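Local coordinates for protein multiheme cytochrome cf (Carboxydothermus ferrireducens DSM 11255, PDB 6QVM) that carries a series of c-type hemes and probably relays electrons through the S-layer to insoluble extracellular ferric iron, at residues 263-267 and 268-272; 256-259 and 260-263; 134-137 and 138-142. All blocks are in the same frame, centred on the assembly; numbering follows the deposited sequence.

Contact 1: residues 263-267 and 268-272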
loop_
_atom_site.group_PDB
_atom_site.type_symbol
_atom_site.label_atom_id
_atom_site.label_comp_id
_atom_site.label_asym_id
_atom_site.label_seq_id
_atom_site.Cartn_x
_atom_site.Cartn_y
_atom_site.Cartn_z
ATOM N N ASP A 263 -16.457 2.096 -34.500
ATOM C CA ASP A 263 -16.218 2.315 -35.920
ATOM C C ASP A 263 -14.933 3.092 -36.211
ATOM O O ASP A 263 -14.527 3.165 -37.374
ATOM C CB ASP A 263 -17.410 3.051 -36.543
ATOM C CG ASP A 263 -17.834 4.256 -35.730
ATOM O OD1 ASP A 263 -17.548 4.282 -34.516
ATOM O OD2 ASP A 263 -18.442 5.182 -36.306
ATOM N N LYS A 264 -14.284 3.666 -35.199
ATOM C CA LYS A 264 -13.048 4.407 -35.414
ATOM C C LYS A 264 -11.789 3.598 -35.134
ATOM O O LYS A 264 -10.777 3.813 -35.812
ATOM C CB LYS A 264 -13.032 5.674 -34.555
ATOM C CG LYS A 264 -14.232 6.587 -34.801
ATOM C CD LYS A 264 -13.889 8.057 -34.709
ATOM C CE LYS A 264 -15.157 8.901 -34.723
ATOM N NZ LYS A 264 -14.853 10.358 -34.770
ATOM N N PHE A 265 -11.815 2.660 -34.181
ATOM C CA PHE A 265 -10.647 1.818 -33.960
ATOM C C PHE A 265 -11.068 0.468 -33.399
ATOM O O PHE A 265 -12.230 0.243 -33.049
ATOM C CB PHE A 265 -9.608 2.499 -33.052
ATOM C CG PHE A 265 -10.122 2.887 -31.691
ATOM C CD1 PHE A 265 -10.801 4.081 -31.507
ATOM C CD2 PHE A 265 -9.912 2.067 -30.592
ATOM C CE1 PHE A 265 -11.273 4.445 -30.257
ATOM C CE2 PHE A 265 -10.375 2.429 -29.340
ATOM C CZ PHE A 265 -11.052 3.621 -29.171
ATOM N N GLN A 266 -10.091 -0.434 -33.346
ATOM C CA GLN A 266 -10.261 -1.807 -32.897
ATOM C C GLN A 266 -9.184 -2.130 -31.870
ATOM O O GLN A 266 -8.294 -1.321 -31.596
ATOM C CB GLN A 266 -10.193 -2.794 -34.072
ATOM C CG GLN A 266 -11.369 -2.687 -35.021
ATOM C CD GLN A 266 -12.671 -3.092 -34.361
ATOM O OE1 GLN A 266 -12.865 -4.253 -33.996
ATOM N NE2 GLN A 266 -13.565 -2.128 -34.187
ATOM N N ALA A 267 -9.261 -3.345 -31.318
ATOM C CA ALA A 267 -8.382 -3.711 -30.212
ATOM C C ALA A 267 -6.920 -3.678 -30.632
ATOM O O ALA A 267 -6.045 -3.310 -29.839
ATOM C CB ALA A 267 -8.750 -5.087 -29.667
ATOM N N SER A 268 -6.633 -4.062 -31.876
ATOM C CA SER A 268 -5.257 -4.094 -32.357
ATOM C C SER A 268 -4.683 -2.704 -32.616
ATOM O O SER A 268 -3.461 -2.573 -32.750
ATOM C CB SER A 268 -5.162 -4.943 -33.627
ATOM O OG SER A 268 -6.127 -4.534 -34.577
ATOM N N ASP A 269 -5.520 -1.669 -32.681
ATOM C CA ASP A 269 -5.011 -0.304 -32.708
ATOM C C ASP A 269 -4.617 0.192 -31.323
ATOM O O ASP A 269 -3.966 1.238 -31.216
ATOM C CB ASP A 269 -6.053 0.644 -33.305
ATOM C CG ASP A 269 -6.614 0.142 -34.624
ATOM O OD1 ASP A 269 -5.820 -0.141 -35.552
ATOM O OD2 ASP A 269 -7.854 0.014 -34.719
ATOM N N VAL A 270 -4.992 -0.534 -30.272
ATOM C CA VAL A 270 -4.842 -0.074 -28.898
ATOM C C VAL A 270 -3.580 -0.672 -28.299
ATOM O O VAL A 270 -3.354 -1.885 -28.377
ATOM C CB VAL A 270 -6.075 -0.434 -28.053
ATOM C CG1 VAL A 270 -5.959 0.166 -26.661
ATOM C CG2 VAL A 270 -7.338 0.046 -28.741
ATOM N N ARG A 271 -2.759 0.181 -27.698
ATOM C CA ARG A 271 -1.585 -0.261 -26.959
ATOM C C ARG A 271 -1.917 -0.511 -25.491
ATOM O O ARG A 271 -1.570 -1.559 -24.939
ATOM C CB ARG A 271 -0.482 0.789 -27.087
ATOM C CG ARG A 271 0.899 0.262 -26.813
ATOM C CD ARG A 271 1.927 1.345 -26.923
ATOM N NE ARG A 271 2.420 1.552 -28.281
ATOM C CZ ARG A 271 3.331 0.780 -28.866
ATOM N NH1 ARG A 271 3.749 1.039 -30.094
ATOM N NH2 ARG A 271 3.846 -0.245 -28.211
ATOM N N TYR A 272 -2.578 0.446 -24.843
ATOM C CA TYR A 272 -2.933 0.330 -23.437
ATOM C C TYR A 272 -4.341 0.856 -23.208
ATOM O O TYR A 272 -4.831 1.712 -23.947
ATOM C CB TYR A 272 -1.958 1.099 -22.535
ATOM C CG TYR A 272 -0.601 0.454 -22.412
ATOM C CD1 TYR A 272 -0.466 -0.818 -21.876
ATOM C CD2 TYR A 272 0.544 1.117 -22.832
ATOM C CE1 TYR A 272 0.770 -1.411 -21.757
ATOM C CE2 TYR A 272 1.787 0.529 -22.722
ATOM C CZ TYR A 272 1.894 -0.735 -22.180
ATOM O OH TYR A 272 3.124 -1.335 -22.060
HETATM O O HOH W 1 -3.814 -4.541 -28.918
#

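Contact 2: residues 256-259 and 260-263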
loop_
_atom_site.group_PDB
_atom_site.type_symbol
_atom_site.label_atom_id
_atom_site.label_comp_id
_atom_site.label_asym_id
_atom_site.label_seq_id
_atom_site.Cartn_x
_atom_site.Cartn_y
_atom_site.Cartn_z
ATOM N N MET A 256 -16.164 -7.887 -23.742
ATOM C CA MET A 256 -17.192 -7.017 -23.179
ATOM C C MET A 256 -17.051 -5.564 -23.608
ATOM O O MET A 256 -17.877 -4.740 -23.203
ATOM C CB MET A 256 -17.198 -7.095 -21.646
ATOM C CG MET A 256 -15.862 -6.811 -21.004
ATOM S SD MET A 256 -15.969 -5.922 -19.451
ATOM C CE MET A 256 -16.196 -4.253 -20.049
ATOM N N LEU A 257 -16.035 -5.230 -24.402
ATOM C CA LEU A 257 -15.932 -3.875 -24.920
ATOM C C LEU A 257 -16.791 -3.654 -26.156
ATOM O O LEU A 257 -16.905 -2.512 -26.613
ATOM C CB LEU A 257 -14.472 -3.541 -25.227
ATOM C CG LEU A 257 -13.600 -3.577 -23.974
ATOM C CD1 LEU A 257 -12.158 -3.202 -24.272
ATOM C CD2 LEU A 257 -14.205 -2.667 -22.917
ATOM N N LEU A 258 -17.395 -4.716 -26.692
ATOM C CA LEU A 258 -18.283 -4.643 -27.849
ATOM C C LEU A 258 -17.603 -3.908 -29.004
ATOM O O LEU A 258 -18.074 -2.882 -29.492
ATOM C CB LEU A 258 -19.613 -3.989 -27.461
ATOM C CG LEU A 258 -20.275 -4.620 -26.233
ATOM C CD1 LEU A 258 -21.577 -3.920 -25.890
ATOM C CD2 LEU A 258 -20.488 -6.115 -26.445
ATOM N N TRP A 259 -16.461 -4.458 -29.422
ATOM C CA TRP A 259 -15.600 -3.782 -30.391
ATOM C C TRP A 259 -16.293 -3.557 -31.727
ATOM O O TRP A 259 -16.015 -2.559 -32.405
ATOM C CB TRP A 259 -14.317 -4.585 -30.596
ATOM C CG TRP A 259 -13.287 -4.347 -29.535
ATOM C CD1 TRP A 259 -12.912 -5.211 -28.552
ATOM C CD2 TRP A 259 -12.515 -3.157 -29.341
ATOM N NE1 TRP A 259 -11.949 -4.636 -27.760
ATOM C CE2 TRP A 259 -11.685 -3.375 -28.225
ATOM C CE3 TRP A 259 -12.444 -1.928 -30.003
ATOM C CZ2 TRP A 259 -10.789 -2.411 -27.762
ATOM C CZ3 TRP A 259 -11.558 -0.974 -29.542
ATOM C CH2 TRP A 259 -10.738 -1.222 -28.434
ATOM N N SER A 260 -17.200 -4.456 -32.122
ATOM C CA SER A 260 -17.883 -4.287 -33.401
ATOM C C SER A 260 -18.756 -3.041 -33.427
ATOM O O SER A 260 -19.151 -2.603 -34.510
ATOM C CB SER A 260 -18.729 -5.515 -33.722
ATOM O OG SER A 260 -19.720 -5.720 -32.736
ATOM N N LEU A 261 -19.057 -2.459 -32.271
ATOM C CA LEU A 261 -19.759 -1.186 -32.194
ATOM C C LEU A 261 -18.816 0.011 -32.284
ATOM O O LEU A 261 -19.285 1.154 -32.285
ATOM C CB LEU A 261 -20.567 -1.100 -30.890
ATOM C CG LEU A 261 -21.564 -2.211 -30.534
ATOM C CD1 LEU A 261 -22.547 -1.705 -29.483
ATOM C CD2 LEU A 261 -22.305 -2.720 -31.764
ATOM N N ASN A 262 -17.503 -0.225 -32.330
ATOM C CA ASN A 262 -16.509 0.841 -32.417
ATOM C C ASN A 262 -16.088 0.976 -33.877
ATOM O O ASN A 262 -15.451 0.074 -34.432
ATOM C CB ASN A 262 -15.307 0.547 -31.519
ATOM C CG ASN A 262 -14.422 1.761 -31.312
ATOM O OD1 ASN A 262 -14.427 2.693 -32.114
ATOM N ND2 ASN A 262 -13.661 1.757 -30.224
ATOM N N ASP A 263 -16.457 2.096 -34.500
ATOM C CA ASP A 263 -16.218 2.315 -35.920
ATOM C C ASP A 263 -14.933 3.092 -36.211
ATOM O O ASP A 263 -14.527 3.165 -37.374
ATOM C CB ASP A 263 -17.410 3.051 -36.543
ATOM C CG ASP A 263 -17.834 4.256 -35.730
ATOM O OD1 ASP A 263 -17.548 4.282 -34.516
ATOM O OD2 ASP A 263 -18.442 5.182 -36.306
#

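Contact 3: residues 134-137 and 138-142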
loop_
_atom_site.group_PDB
_atom_site.type_symbol
_atom_site.label_atom_id
_atom_site.label_comp_id
_atom_site.label_asym_id
_atom_site.label_seq_id
_atom_site.Cartn_x
_atom_site.Cartn_y
_atom_site.Cartn_z
ATOM N N TYR A 134 18.848 -36.733 -21.647
ATOM C CA TYR A 134 17.805 -36.072 -22.426
ATOM C C TYR A 134 17.328 -34.802 -21.733
ATOM O O TYR A 134 17.345 -33.714 -22.323
ATOM C CB TYR A 134 16.646 -37.043 -22.653
ATOM C CG TYR A 134 15.448 -36.454 -23.365
ATOM C CD1 TYR A 134 15.544 -36.001 -24.677
ATOM C CD2 TYR A 134 14.209 -36.383 -22.734
ATOM C CE1 TYR A 134 14.442 -35.477 -25.335
ATOM C CE2 TYR A 134 13.103 -35.863 -23.380
ATOM C CZ TYR A 134 13.224 -35.412 -24.679
ATOM O OH TYR A 134 12.123 -34.893 -25.321
ATOM N N PHE A 135 16.902 -34.925 -20.468
ATOM C CA PHE A 135 16.486 -33.757 -19.697
ATOM C C PHE A 135 17.572 -32.691 -19.690
ATOM O O PHE A 135 17.280 -31.491 -19.726
ATOM C CB PHE A 135 16.142 -34.154 -18.259
ATOM C CG PHE A 135 14.945 -35.035 -18.138
ATOM C CD1 PHE A 135 13.935 -34.995 -19.083
ATOM C CD2 PHE A 135 14.821 -35.897 -17.065
ATOM C CE1 PHE A 135 12.821 -35.814 -18.960
ATOM C CE2 PHE A 135 13.704 -36.716 -16.935
ATOM C CZ PHE A 135 12.706 -36.675 -17.886
ATOM N N LEU A 136 18.838 -33.114 -19.641
ATOM C CA LEU A 136 19.937 -32.156 -19.660
ATOM C C LEU A 136 20.024 -31.425 -20.994
ATOM O O LEU A 136 20.414 -30.253 -21.038
ATOM C CB LEU A 136 21.255 -32.865 -19.363
ATOM C CG LEU A 136 22.444 -31.946 -19.095
ATOM C CD1 LEU A 136 22.162 -31.039 -17.910
ATOM C CD2 LEU A 136 23.686 -32.768 -18.855
ATOM N N MET A 137 19.658 -32.096 -22.085
ATOM C CA MET A 137 19.669 -31.441 -23.387
ATOM C C MET A 137 18.568 -30.392 -23.478
ATOM O O MET A 137 18.794 -29.283 -23.975
ATOM C CB MET A 137 19.518 -32.484 -24.492
ATOM C CG MET A 137 19.343 -31.893 -25.869
ATOM S SD MET A 137 18.631 -33.086 -27.013
ATOM C CE MET A 137 17.020 -33.327 -26.274
ATOM N N VAL A 138 17.365 -30.732 -23.008
ATOM C CA VAL A 138 16.268 -29.766 -22.955
ATOM C C VAL A 138 16.670 -28.564 -22.111
ATOM O O VAL A 138 16.623 -27.414 -22.563
ATOM C CB VAL A 138 14.993 -30.423 -22.403
ATOM C CG1 VAL A 138 13.869 -29.407 -22.326
ATOM C CG2 VAL A 138 14.593 -31.619 -23.245
ATOM N N ALA A 139 17.095 -28.826 -20.874
ATOM C CA ALA A 139 17.364 -27.745 -19.934
ATOM C C ALA A 139 18.492 -26.846 -20.425
ATOM O O ALA A 139 18.438 -25.624 -20.249
ATOM C CB ALA A 139 17.676 -28.310 -18.551
ATOM N N LEU A 140 19.532 -27.426 -21.027
ATOM C CA LEU A 140 20.593 -26.605 -21.601
ATOM C C LEU A 140 20.229 -26.067 -22.978
ATOM O O LEU A 140 21.060 -25.395 -23.595
ATOM C CB LEU A 140 21.906 -27.388 -21.681
ATOM C CG LEU A 140 22.582 -27.708 -20.347
ATOM C CD1 LEU A 140 24.062 -27.989 -20.549
ATOM C CD2 LEU A 140 22.373 -26.567 -19.365
ATOM N N LYS A 141 19.022 -26.360 -23.461
ATOM C CA LYS A 141 18.527 -25.895 -24.756
ATOM C C LYS A 141 19.575 -26.121 -25.848
ATOM O O LYS A 141 19.979 -25.213 -26.576
ATOM C CB LYS A 141 18.106 -24.428 -24.681
ATOM C CG LYS A 141 16.991 -24.150 -23.684
ATOM C CD LYS A 141 16.585 -22.690 -23.699
ATOM C CE LYS A 141 17.778 -21.777 -23.499
ATOM N NZ LYS A 141 17.364 -20.416 -23.060
ATOM N N ALA A 142 20.014 -27.375 -25.941
ATOM C CA ALA A 142 21.124 -27.759 -26.800
ATOM C C ALA A 142 20.694 -28.773 -27.854
ATOM O O ALA A 142 21.495 -29.607 -28.279
ATOM C CB ALA A 142 22.281 -28.312 -25.969
#

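Contact 1: residues 263-267 and 268-272
Asp269 reaches back over the turn it closes and takes hold of the chain at Gln266, a compact example of a side chain fixing the start of a short 3-10 segment. Its CB lies 3.4 Å from Gln266 O and also faces the CB of Phe265. From there CG stands beside the residue's own backbone N (chi1 -50°), which swings the carboxylate toward the beginning of the turn. OD2 then accepts the N-H of Gln266 at 2.7 Å, a fairly straight bond (156° at the hydrogen) that uses the anti side of the carboxylate and runs close to its plane; the same oxygen also touches Phe265 CA. The backbone returns the favour, since Asp269 N donates to Gln266 O at 3.0 Å. One residue on, Val270 N bonds to Ala267 O, and a water bridges Ala267 O and Val270 O by donating to both. On the buried side, Val270 CG2 packs 3.8 Å from Phe265 CD2, and this methyl also touches Gln266 O. NE2 of Gln266 turns away from the turn to bond to Trp259 O. The carboxylate of Asp269 thus accepts a backbone N-H just ahead of a 3-10 turn that delivers the chain into strand 270-275, where Arg271 and Tyr272 form a classic beta bulge opposite Val283.

Contact 2: residues 256-259 and 260-263
Trp259 and Asn262 run side by side from positions three residues apart in a tight turn, both side chains leaving it in the same direction. The six-membered part of the indole does the touching: CZ3 comes within 3.5 Å of Asn262 ND2, and CE3 lies a little farther from both ND2 and CB of the asparagine. Ring and amide planes are only 7° apart, yet ND2 comes obliquely to the ring, and the two groups lie alongside each other. The asparagine gets there because its CG is anti to its backbone N (chi1 -166°), carrying the amide alongside the indole. Leu257 CB rests on one face of the same ring, 3.7 Å above its plane and offset toward the edge of the ring system.

The backbone beneath is held by two i to i+3 bonds, as in a 3-10 turn: Asn262 N donates to Trp259 O at 2.8 Å, and Leu261 N to Leu258 O at 3.0 Å. Leu258 enters the turn with a left-handed backbone, and its CB meets Leu261 CG at 4.1 Å, a loose apolar pair. Its carbonyl O has a second donor in Trp301 NE1, and the Trp301 ring meets that of Trp259 with planes at about 45°, tying the turn to strand 300-303 at the rim of the antiparallel sheet. OD1 of Asn262 accepts the N-H of Lys264, two residues on, and weakly that of Phe265. The segment is therefore a 3-10 turn followed directly by an Asx turn, within the long loop that joins strands 247-248 and 270-275.

Contact 3: residues 134-137 and 138-142
Residues 134-139 are the last turns of helix 129-139, with Val138 N bonded to Tyr134 O at 3.1 Å, followed by Ala139 N to Phe135 O and Leu140 N to Leu136 O. The helix then stops in a Schellman motif: Lys141 takes positive phi (47°), its N bonds to Val138 O at 2.8 Å, and Ala142 N reaches back to Met137 O at 3.0 Å. Ala142 is at once the N-cap of the next helix, 143-146.

Among the side chains, Val138 CG2 sits over one face of the Tyr134 ring, 4.3 Å from CZ and offset toward the rim. Met137 bends at its last torsion (chi3 65°), which folds CE back to 4.2 Å from that same valine methyl, Val138 CG2. Leu136 and Leu140 point the same way, CD1 of the first against CG of the second at 4.1 Å.

Three helices pack against this end: Leu136 and Ala139 meet Phe109 of helix 102-113 and Val209 of helix 199-212, while Met137, Leu140 and Ala142 pack on Trp173 of helix 165-176.

Contacts 1 and 2 are successive pieces of one loop: they share Asp263, their centres are 10 Å apart, and the indole of Trp259 joins them. Its CZ3 packs 3.6 Å from Phe265 CE2, and its CH2 packs 3.6 Å from Val270 CG2, so the indole of one 3-10 turn packs on Phe265 and Val270 of contact 1, beside the five-stranded antiparallel sheet. A bound heme c lies about 13 Å from the side chain of Val270, too far for Val270 to touch that heme. Contact 3 belongs to a separate helical region, its centre 41 Å from that of contact 1 and 46 Å from that of contact 2.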